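Local coordinates for protein HcgC (Methanococcus maripaludis S2, PDB 5O4J) that probably transfers a methyl group from S-adenosylmethionine to a carbon of a pyridinol precursor in the biosynthesis of the [Fe]-hydrogenase cofactor, at residues A[36-48]-A[118-132]. Numbering follows the deposited sequence.
Sequences FLEGEEFKQAIVF and VSPDLISKFNPKVLI. With SAH (S-adenosyl-L-homocysteine), chain E.
Phe48 meets three side chains of 118-132. Val118 CG1 lies 3.7 Å from Phe48 CD1, Leu122 CD2 is 3.8 Å from Phe48 CE1, and Phe126 approaches the ring edge, its CE2 3.7 Å from Phe48 CZ; the two phenyl planes meet obliquely at 55°. With CG anti to its own carbonyl carbon (chi1 -68°), the Phe48 ring also turns an edge to C2 of S-adenosyl-L-homocysteine, while Val118 CG1 packs 3.5 Å from adenine N1. Replacing Phe48 by an alanine would remove the ring these three share, probably leaving a gap and the valine less firmly placed against the adenine. A second apolar cluster centres on Val130: CG1 reaches Leu37 CD2 at 3.7 Å, and CG2 sits at the edge of the Phe42 ring, 3.9 Å from CZ. Ile132 CD1 adds a 3.8 Å contact to Phe36 CD2. Further out, Leu94 of helix 91-99 packs on Phe48, and strand 108-111 separates strands 42-48 and 130-134 in the parallel, Rossmann-like part of the sheet. Apolar packing thus carries the interior and walls the adenine at one end; at the rim Glu40 OE2 rests 3.6 Å from Lys129 CD, the ammonium too distant for a salt bridge, its charge probably felt only weakly.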
loop_
_atom_site.group_PDB
_atom_site.type_symbol
_atom_site.label_atom_id
_atom_site.label_comp_id
_atom_site.label_asym_id
_atom_site.label_seq_id
_atom_site.Cartn_x
_atom_site.Cartn_y
_atom_site.Cartn_z
ATOM N N PHE A 36 -31.095 12.711 9.476
ATOM C CA PHE A 36 -31.828 13.172 8.305
ATOM C C PHE A 36 -33.313 13.348 8.607
ATOM O O PHE A 36 -33.944 14.295 8.120
ATOM C CB PHE A 36 -31.619 12.180 7.168
ATOM C CG PHE A 36 -32.283 12.578 5.884
ATOM C CD1 PHE A 36 -31.789 13.627 5.131
ATOM C CD2 PHE A 36 -33.385 11.889 5.422
ATOM C CE1 PHE A 36 -32.400 13.989 3.926
ATOM C CE2 PHE A 36 -33.989 12.241 4.223
ATOM C CZ PHE A 36 -33.494 13.298 3.481
ATOM N N LEU A 37 -33.886 12.455 9.423
ATOM C CA LEU A 37 -35.323 12.472 9.683
ATOM C C LEU A 37 -35.748 13.571 10.653
ATOM O O LEU A 37 -36.946 13.849 10.762
ATOM C CB LEU A 37 -35.778 11.101 10.191
ATOM C CG LEU A 37 -35.690 9.967 9.162
ATOM C CD1 LEU A 37 -36.150 8.653 9.754
ATOM C CD2 LEU A 37 -36.508 10.290 7.916
ATOM N N GLU A 38 -34.815 14.180 11.369
ATOM C CA GLU A 38 -35.097 15.387 12.153
ATOM C C GLU A 38 -36.250 15.190 13.135
ATOM O O GLU A 38 -37.021 16.115 13.415
ATOM C CB GLU A 38 -35.386 16.556 11.215
ATOM C CG GLU A 38 -34.208 16.895 10.320
ATOM C CD GLU A 38 -34.531 17.961 9.286
ATOM O OE1 GLU A 38 -33.590 18.441 8.624
ATOM O OE2 GLU A 38 -35.725 18.286 9.103
ATOM N N GLY A 39 -36.338 13.991 13.706
ATOM C CA GLY A 39 -37.339 13.716 14.719
ATOM C C GLY A 39 -38.750 13.574 14.205
ATOM O O GLY A 39 -39.681 13.498 15.012
ATOM N N GLU A 40 -38.943 13.542 12.889
ATOM C CA GLU A 40 -40.278 13.353 12.339
ATOM C C GLU A 40 -40.827 11.985 12.734
ATOM O O GLU A 40 -40.104 10.984 12.761
ATOM C CB GLU A 40 -40.258 13.502 10.814
ATOM C CG GLU A 40 -41.649 13.438 10.179
ATOM C CD GLU A 40 -41.682 13.873 8.721
ATOM O OE1 GLU A 40 -40.640 14.290 8.180
ATOM O OE2 GLU A 40 -42.773 13.811 8.115
ATOM N N GLU A 41 -42.111 11.954 13.062
ATOM C CA GLU A 41 -42.797 10.728 13.430
ATOM C C GLU A 41 -43.609 10.223 12.246
ATOM O O GLU A 41 -44.139 11.008 11.453
ATOM C CB GLU A 41 -43.692 10.972 14.648
ATOM C CG GLU A 41 -42.894 11.199 15.926
ATOM C CD GLU A 41 -43.754 11.612 17.105
ATOM O OE1 GLU A 41 -44.982 11.739 16.943
ATOM O OE2 GLU A 41 -43.195 11.801 18.202
ATOM N N PHE A 42 -43.696 8.900 12.135
ATOM C CA PHE A 42 -44.303 8.254 10.984
ATOM C C PHE A 42 -45.253 7.164 11.457
ATOM O O PHE A 42 -45.032 6.532 12.492
ATOM C CB PHE A 42 -43.235 7.638 10.060
ATOM C CG PHE A 42 -42.261 8.640 9.504
ATOM C CD1 PHE A 42 -42.525 9.307 8.313
ATOM C CD2 PHE A 42 -41.091 8.928 10.177
ATOM C CE1 PHE A 42 -41.626 10.237 7.809
ATOM C CE2 PHE A 42 -40.191 9.856 9.679
ATOM C CZ PHE A 42 -40.451 10.505 8.495
ATOM N N LYS A 43 -46.303 6.933 10.668
ATOM C CA LYS A 43 -47.268 5.892 10.997
ATOM C C LYS A 43 -46.771 4.522 10.571
ATOM O O LYS A 43 -46.977 3.532 11.284
ATOM C CB LYS A 43 -48.613 6.194 10.331
ATOM C CG LYS A 43 -49.404 7.293 11.026
ATOM C CD LYS A 43 -50.620 7.712 10.208
ATOM C CE LYS A 43 -51.525 8.652 10.992
ATOM N NZ LYS A 43 -50.891 9.981 11.233
ATOM N N GLN A 44 -46.112 4.439 9.416
ATOM C CA GLN A 44 -45.695 3.149 8.882
ATOM C C GLN A 44 -44.429 3.311 8.060
ATOM O O GLN A 44 -44.427 4.005 7.039
ATOM C CB GLN A 44 -46.806 2.541 8.035
ATOM C CG GLN A 44 -46.465 1.183 7.456
ATOM C CD GLN A 44 -47.551 0.667 6.550
ATOM O OE1 GLN A 44 -47.679 1.103 5.409
ATOM N NE2 GLN A 44 -48.362 -0.249 7.063
ATOM N N ALA A 45 -43.363 2.653 8.495
ATOM C CA ALA A 45 -42.099 2.645 7.779
ATOM C C ALA A 45 -41.896 1.277 7.152
ATOM O O ALA A 45 -42.127 0.251 7.798
ATOM C CB ALA A 45 -40.931 2.971 8.710
ATOM N N ILE A 46 -41.481 1.264 5.890
ATOM C CA ILE A 46 -41.113 0.034 5.200
ATOM C C ILE A 46 -39.646 0.130 4.812
ATOM O O ILE A 46 -39.225 1.103 4.175
ATOM C CB ILE A 46 -42.005 -0.227 3.974
ATOM C CG1 ILE A 46 -43.421 -0.543 4.463
ATOM C CG2 ILE A 46 -41.441 -1.379 3.133
ATOM C CD1 ILE A 46 -44.382 -1.041 3.404
ATOM N N VAL A 47 -38.872 -0.869 5.223
ATOM C CA VAL A 47 -37.442 -0.947 4.963
ATOM C C VAL A 47 -37.203 -2.163 4.081
ATOM O O VAL A 47 -37.545 -3.290 4.466
ATOM C CB VAL A 47 -36.643 -1.054 6.269
ATOM C CG1 VAL A 47 -35.148 -1.168 5.985
ATOM C CG2 VAL A 47 -36.949 0.131 7.170
ATOM N N PHE A 48 -36.621 -1.938 2.902
ATOM C CA PHE A 48 -36.263 -3.019 1.989
ATOM C C PHE A 48 -34.813 -3.422 2.230
ATOM O O PHE A 48 -33.911 -2.577 2.176
ATOM C CB PHE A 48 -36.452 -2.599 0.530
ATOM C CG PHE A 48 -37.881 -2.392 0.132
ATOM C CD1 PHE A 48 -38.649 -3.448 -0.319
ATOM C CD2 PHE A 48 -38.450 -1.132 0.194
ATOM C CE1 PHE A 48 -39.967 -3.259 -0.686
ATOM C CE2 PHE A 48 -39.766 -0.938 -0.176
ATOM C CZ PHE A 48 -40.521 -1.998 -0.619
ATOM N N VAL A 118 -34.171 -3.595 -5.246
ATOM C CA VAL A 118 -35.544 -3.269 -5.607
ATOM C C VAL A 118 -35.582 -2.451 -6.892
ATOM O O VAL A 118 -34.675 -1.664 -7.194
ATOM C CB VAL A 118 -36.270 -2.502 -4.489
ATOM C CG1 VAL A 118 -36.328 -3.322 -3.223
ATOM C CG2 VAL A 118 -35.614 -1.155 -4.252
ATOM N N SER A 119 -36.643 -2.611 -7.618
ATOM C CA SER A 119 -36.828 -1.923 -8.882
ATOM C C SER A 119 -37.444 -0.547 -8.654
ATOM O O SER A 119 -38.249 -0.368 -7.740
ATOM C CB SER A 119 -37.743 -2.732 -9.795
ATOM O OG SER A 119 -39.058 -2.760 -9.272
ATOM N N PRO A 120 -37.083 0.449 -9.463
ATOM C CA PRO A 120 -37.812 1.726 -9.399
ATOM C C PRO A 120 -39.311 1.546 -9.573
ATOM O O PRO A 120 -40.104 2.319 -9.020
ATOM C CB PRO A 120 -37.193 2.533 -10.550
ATOM C CG PRO A 120 -35.821 1.933 -10.722
ATOM C CD PRO A 120 -36.010 0.475 -10.473
ATOM N N ASP A 121 -39.719 0.529 -10.335
ATOM C CA ASP A 121 -41.138 0.252 -10.529
ATOM C C ASP A 121 -41.833 -0.034 -9.197
ATOM O O ASP A 121 -42.932 0.468 -8.940
ATOM C CB ASP A 121 -41.296 -0.928 -11.495
ATOM C CG ASP A 121 -42.728 -1.131 -11.953
ATOM O OD1 ASP A 121 -43.661 -0.971 -11.140
ATOM O OD2 ASP A 121 -42.919 -1.457 -13.143
ATOM N N LEU A 122 -41.218 -0.868 -8.345
ATOM C CA LEU A 122 -41.827 -1.173 -7.052
ATOM C C LEU A 122 -41.845 0.050 -6.139
ATOM O O LEU A 122 -42.843 0.313 -5.458
ATOM C CB LEU A 122 -41.091 -2.334 -6.384
ATOM C CG LEU A 122 -41.563 -2.704 -4.973
ATOM C CD1 LEU A 122 -43.032 -3.099 -4.968
ATOM C CD2 LEU A 122 -40.710 -3.838 -4.415
ATOM N N ILE A 123 -40.751 0.807 -6.111
ATOM C CA ILE A 123 -40.709 2.016 -5.297
ATOM C C ILE A 123 -41.795 2.991 -5.735
ATOM O O ILE A 123 -42.437 3.642 -4.903
ATOM C CB ILE A 123 -39.309 2.646 -5.371
ATOM C CG1 ILE A 123 -38.290 1.685 -4.752
ATOM C CG2 ILE A 123 -39.303 4.028 -4.693
ATOM C CD1 ILE A 123 -36.866 2.159 -4.812
ATOM N N SER A 124 -42.026 3.098 -7.045
ATOM C CA SER A 124 -43.030 4.021 -7.564
ATOM C C SER A 124 -44.436 3.693 -7.077
ATOM O O SER A 124 -45.342 4.521 -7.244
ATOM C CB SER A 124 -43.004 4.017 -9.092
ATOM O OG SER A 124 -43.660 2.870 -9.604
ATOM N N LYS A 125 -44.652 2.514 -6.499
ATOM C CA LYS A 125 -45.971 2.150 -6.006
ATOM C C LYS A 125 -46.294 2.790 -4.663
ATOM O O LYS A 125 -47.432 2.669 -4.195
ATOM C CB LYS A 125 -46.084 0.628 -5.905
ATOM C CG LYS A 125 -45.750 -0.082 -7.210
ATOM C CD LYS A 125 -46.838 -1.055 -7.626
ATOM C CE LYS A 125 -46.570 -1.636 -9.012
ATOM N NZ LYS A 125 -46.771 -0.635 -10.102
ATOM N N PHE A 126 -45.336 3.480 -4.050
ATOM C CA PHE A 126 -45.531 4.136 -2.767
ATOM C C PHE A 126 -45.609 5.645 -2.951
ATOM O O PHE A 126 -45.189 6.200 -3.971
ATOM C CB PHE A 126 -44.395 3.768 -1.803
ATOM C CG PHE A 126 -44.218 2.290 -1.643
ATOM C CD1 PHE A 126 -45.126 1.550 -0.900
ATOM C CD2 PHE A 126 -43.166 1.632 -2.259
ATOM C CE1 PHE A 126 -44.977 0.185 -0.759
ATOM C CE2 PHE A 126 -43.015 0.265 -2.126
ATOM C CZ PHE A 126 -43.923 -0.460 -1.375
ATOM N N ASN A 127 -46.151 6.308 -1.932
ATOM C CA ASN A 127 -46.274 7.765 -1.907
ATOM C C ASN A 127 -45.976 8.225 -0.490
ATOM O O ASN A 127 -46.858 8.710 0.231
ATOM C CB ASN A 127 -47.671 8.206 -2.357
ATOM C CG ASN A 127 -47.817 9.718 -2.420
ATOM O OD1 ASN A 127 -46.854 10.441 -2.675
ATOM N ND2 ASN A 127 -49.028 10.204 -2.168
ATOM N N PRO A 128 -44.731 8.081 -0.052
ATOM C CA PRO A 128 -44.383 8.408 1.329
ATOM C C PRO A 128 -44.081 9.892 1.498
ATOM O O PRO A 128 -43.911 10.640 0.535
ATOM C CB PRO A 128 -43.122 7.565 1.570
ATOM C CG PRO A 128 -42.456 7.536 0.234
ATOM C CD PRO A 128 -43.569 7.571 -0.804
ATOM N N LYS A 129 -44.037 10.304 2.761
ATOM C CA LYS A 129 -43.513 11.622 3.092
ATOM C C LYS A 129 -42.020 11.689 2.815
ATOM O O LYS A 129 -41.524 12.685 2.280
ATOM C CB LYS A 129 -43.796 11.921 4.562
ATOM C CG LYS A 129 -45.267 12.096 4.872
ATOM C CD LYS A 129 -45.493 12.246 6.362
ATOM C CE LYS A 129 -46.973 12.360 6.686
ATOM N NZ LYS A 129 -47.232 12.161 8.136
ATOM N N VAL A 130 -41.299 10.621 3.144
ATOM C CA VAL A 130 -39.845 10.579 3.051
ATOM C C VAL A 130 -39.434 9.282 2.369
ATOM O O VAL A 130 -39.960 8.210 2.689
ATOM C CB VAL A 130 -39.190 10.696 4.439
ATOM C CG1 VAL A 130 -37.677 10.514 4.361
ATOM C CG2 VAL A 130 -39.540 12.046 5.054
ATOM N N LEU A 131 -38.519 9.393 1.411
ATOM C CA LEU A 131 -37.881 8.257 0.765
ATOM C C LEU A 131 -36.380 8.378 0.968
ATOM O O LEU A 131 -35.801 9.427 0.678
ATOM C CB LEU A 131 -38.206 8.222 -0.731
ATOM C CG LEU A 131 -37.404 7.217 -1.563
ATOM C CD1 LEU A 131 -37.779 5.804 -1.172
ATOM C CD2 LEU A 131 -37.630 7.449 -3.049
ATOM N N ILE A 132 -35.752 7.313 1.469
ATOM C CA ILE A 132 -34.299 7.216 1.565
ATOM C C ILE A 132 -33.861 5.994 0.780
ATOM O O ILE A 132 -34.398 4.904 0.991
ATOM C CB ILE A 132 -33.822 7.096 3.022
ATOM C CG1 ILE A 132 -34.250 8.326 3.820
ATOM C CG2 ILE A 132 -32.308 6.906 3.076
ATOM C CD1 ILE A 132 -34.053 8.186 5.303
HETATM N N SAH E . -26.493 -2.156 1.598
HETATM C CA SAH E . -26.662 -3.261 2.589
HETATM C CB SAH E . -26.496 -4.607 1.886
HETATM C CG SAH E . -27.747 -4.987 1.098
HETATM S SD SAH E . -27.622 -6.612 0.393
HETATM C C SAH E . -25.656 -3.175 3.700
HETATM O O SAH E . -25.667 -4.059 4.592
HETATM O OXT SAH E . -24.848 -2.237 3.674
HETATM C "C5'" SAH E . -29.214 -6.796 -0.353
HETATM C "C4'" SAH E . -30.309 -7.161 0.644
HETATM O "O4'" SAH E . -31.576 -6.815 0.071
HETATM C "C3'" SAH E . -30.363 -8.656 0.890
HETATM O "O3'" SAH E . -30.881 -8.948 2.198
HETATM C "C2'" SAH E . -31.298 -9.111 -0.204
HETATM O "O2'" SAH E . -31.907 -10.386 0.028
HETATM C "C1'" SAH E . -32.323 -8.002 -0.213
HETATM N N9 SAH E . -32.976 -7.797 -1.514
HETATM C C8 SAH E . -32.395 -7.857 -2.734
HETATM N N7 SAH E . -33.315 -7.572 -3.691
HETATM C C5 SAH E . -34.478 -7.309 -3.065
HETATM C C6 SAH E . -35.844 -6.929 -3.475
HETATM N N6 SAH E . -36.141 -6.778 -4.786
HETATM N N1 SAH E . -36.763 -6.752 -2.507
HETATM C C2 SAH E . -36.478 -6.891 -1.203
HETATM N N3 SAH E . -35.261 -7.239 -0.753
HETATM C C4 SAH E . -34.250 -7.453 -1.631
#